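Uncharacterized protein (Staphylococcus aureus subsp. aureus Mu50, PDB 4QPV) is of unknown function, a staphylococcal member of the DUF1672 family whose unusual fold is built on a repeat of a kinked helix and three beta strands. Local coordinates at residues G128-A133 and D204-S209. Residues are numbered along the deposited sequence; the frame is centred on the assembly and turned at random.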
loop_
_atom_site.group_PDB
_atom_site.type_symbol
_atom_site.label_atom_id
_atom_site.label_comp_id
_atom_site.label_asym_id
_atom_site.label_seq_id
_atom_site.Cartn_x
_atom_site.Cartn_y
_atom_site.Cartn_z
ATOM N N GLY A 128 -7.100 1.564 -3.610
ATOM C CA GLY A 128 -7.612 0.323 -4.188
ATOM C C GLY A 128 -8.630 0.605 -5.292
ATOM O O GLY A 128 -8.709 -0.125 -6.280
ATOM N N PHE A 129 -9.402 1.698 -5.142
ATOM C CA PHE A 129 -10.373 2.136 -6.152
ATOM C C PHE A 129 -9.630 2.708 -7.363
ATOM O O PHE A 129 -10.017 2.455 -8.507
ATOM C CB PHE A 129 -11.323 3.194 -5.563
ATOM C CG PHE A 129 -12.443 2.689 -4.682
ATOM C CD1 PHE A 129 -12.170 2.070 -3.463
ATOM C CD2 PHE A 129 -13.771 2.897 -5.037
ATOM C CE1 PHE A 129 -13.216 1.632 -2.632
ATOM C CE2 PHE A 129 -14.815 2.455 -4.214
ATOM C CZ PHE A 129 -14.529 1.844 -3.008
ATOM N N GLU A 130 -8.528 3.442 -7.095
ATOM C CA GLU A 130 -7.665 4.008 -8.129
ATOM C C GLU A 130 -6.999 2.890 -8.913
ATOM O O GLU A 130 -6.910 2.981 -10.138
ATOM C CB GLU A 130 -6.619 4.974 -7.547
ATOM C CG GLU A 130 -7.198 6.296 -7.051
ATOM C CD GLU A 130 -7.873 7.225 -8.053
ATOM O OE1 GLU A 130 -7.879 6.923 -9.269
ATOM O OE2 GLU A 130 -8.362 8.291 -7.615
ATOM N N TYR A 131 -6.609 1.796 -8.214
ATOM C CA TYR A 131 -6.043 0.630 -8.886
ATOM C C TYR A 131 -7.050 0.064 -9.874
ATOM O O TYR A 131 -6.710 -0.108 -11.043
ATOM C CB TYR A 131 -5.610 -0.445 -7.887
ATOM C CG TYR A 131 -5.256 -1.747 -8.579
ATOM C CD1 TYR A 131 -4.098 -1.857 -9.354
ATOM C CD2 TYR A 131 -6.123 -2.840 -8.539
ATOM C CE1 TYR A 131 -3.781 -3.044 -10.019
ATOM C CE2 TYR A 131 -5.813 -4.032 -9.197
ATOM C CZ TYR A 131 -4.639 -4.130 -9.928
ATOM O OH TYR A 131 -4.334 -5.307 -10.559
ATOM N N ARG A 132 -8.276 -0.222 -9.413
ATOM C CA ARG A 132 -9.322 -0.753 -10.289
ATOM C C ARG A 132 -9.577 0.171 -11.486
ATOM O O ARG A 132 -9.618 -0.312 -12.618
ATOM C CB ARG A 132 -10.620 -0.983 -9.509
ATOM C CG ARG A 132 -11.724 -1.539 -10.393
ATOM C CD ARG A 132 -12.989 -1.761 -9.612
ATOM N NE ARG A 132 -14.040 -2.236 -10.504
ATOM C CZ ARG A 132 -15.303 -2.435 -10.141
ATOM N NH1 ARG A 132 -15.686 -2.211 -8.888
ATOM N NH2 ARG A 132 -16.197 -2.849 -11.028
ATOM N N ALA A 133 -9.682 1.495 -11.253
ATOM C CA ALA A 133 -9.953 2.468 -12.331
ATOM C C ALA A 133 -8.844 2.500 -13.413
ATOM O O ALA A 133 -9.121 2.906 -14.540
ATOM C CB ALA A 133 -10.146 3.859 -11.753
ATOM N N ASP A 204 -16.605 5.537 -14.951
ATOM C CA ASP A 204 -17.432 6.740 -15.125
ATOM C C ASP A 204 -17.726 7.376 -13.752
ATOM O O ASP A 204 -17.617 8.594 -13.597
ATOM C CB ASP A 204 -18.763 6.391 -15.848
ATOM C CG ASP A 204 -18.683 6.249 -17.363
ATOM O OD1 ASP A 204 -17.557 6.266 -17.908
ATOM O OD2 ASP A 204 -19.747 6.111 -18.002
ATOM N N GLY A 205 -18.057 6.534 -12.779
ATOM C CA GLY A 205 -18.346 6.939 -11.403
ATOM C C GLY A 205 -17.172 7.620 -10.722
ATOM O O GLY A 205 -17.355 8.632 -10.035
HETATM N N MSE A 206 -15.952 7.073 -10.933
HETATM C CA MSE A 206 -14.686 7.603 -10.404
HETATM C C MSE A 206 -14.409 8.991 -10.985
HETATM O O MSE A 206 -13.983 9.882 -10.246
HETATM C CB MSE A 206 -13.514 6.654 -10.721
HETATM C CG MSE A 206 -13.482 5.415 -9.836
HETATM SE SE MSE A 206 -13.204 5.778 -7.940
HETATM C CE MSE A 206 -11.316 6.150 -8.011
ATOM N N ARG A 207 -14.649 9.171 -12.308
ATOM C CA ARG A 207 -14.502 10.456 -13.004
ATOM C C ARG A 207 -15.452 11.492 -12.401
ATOM O O ARG A 207 -15.006 12.582 -12.046
ATOM C CB ARG A 207 -14.752 10.323 -14.522
ATOM C CG ARG A 207 -13.546 9.803 -15.291
ATOM C CD ARG A 207 -13.863 9.583 -16.759
ATOM N NE ARG A 207 -13.131 8.428 -17.282
ATOM C CZ ARG A 207 -13.694 7.280 -17.650
ATOM N NH1 ARG A 207 -15.009 7.128 -17.591
ATOM N NH2 ARG A 207 -12.946 6.284 -18.105
ATOM N N ASN A 208 -16.743 11.127 -12.236
ATOM C CA ASN A 208 -17.775 11.991 -11.660
ATOM C C ASN A 208 -17.445 12.351 -10.203
ATOM O O ASN A 208 -17.624 13.504 -9.827
ATOM C CB ASN A 208 -19.171 11.329 -11.755
ATOM C CG ASN A 208 -20.289 12.167 -11.165
ATOM O OD1 ASN A 208 -20.588 13.275 -11.632
ATOM N ND2 ASN A 208 -20.924 11.655 -10.116
ATOM N N SER A 209 -16.922 11.388 -9.403
ATOM C CA SER A 209 -16.557 11.643 -8.001
ATOM C C SER A 209 -15.517 12.776 -7.894
ATOM O O SER A 209 -15.668 13.675 -7.060
ATOM C CB SER A 209 -16.026 10.376 -7.332
ATOM O OG SER A 209 -14.751 10.008 -7.838
#
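M206, a selenomethionine, reaches across to F129, E130 and A133 and makes every close contact between the two helical segments. Its SE lies beside the F129 ring, near the ring plane and 5.4 Å from the centroid, an edge-on Met-aromatic contact that sets the large polarisable atom against the ring's C-H rim. The terminal CE turns from the ring toward helix 116-133, 3.8 Å from F129 CB, and stops against the E130 carboxylate, 3.6 Å from E130 CD. Nearer the backbone, M206 CG lies 4.2 Å from A133 CB; alanine, small and one turn beyond F129, suits the point where the two CA atoms, of A133 and M206, are the nearest pair at 7.2 Å. Bends at chi2 (-64°) and chi3 fold the selenoether chain back, as methionine's flexible, unbranched chain allows, turning its methyl onto E130. The contact joins the C-terminal end of helix 116-133 to the middle of helix 199-212 within the DUF1672 fold; the segment axes pass 10.7 Å apart at a steep crossing angle of -126°. At this spacing M206 carries the contact. The E130 carboxylate packs on the methyl while OE2 forms a salt bridge with K210, a charge link to the same opposing helix. Farther out, F191 and I195 pack on F129, and R132 NE pairs with D199 OD1 at the start of helix 199-212, a second charge link between the helices.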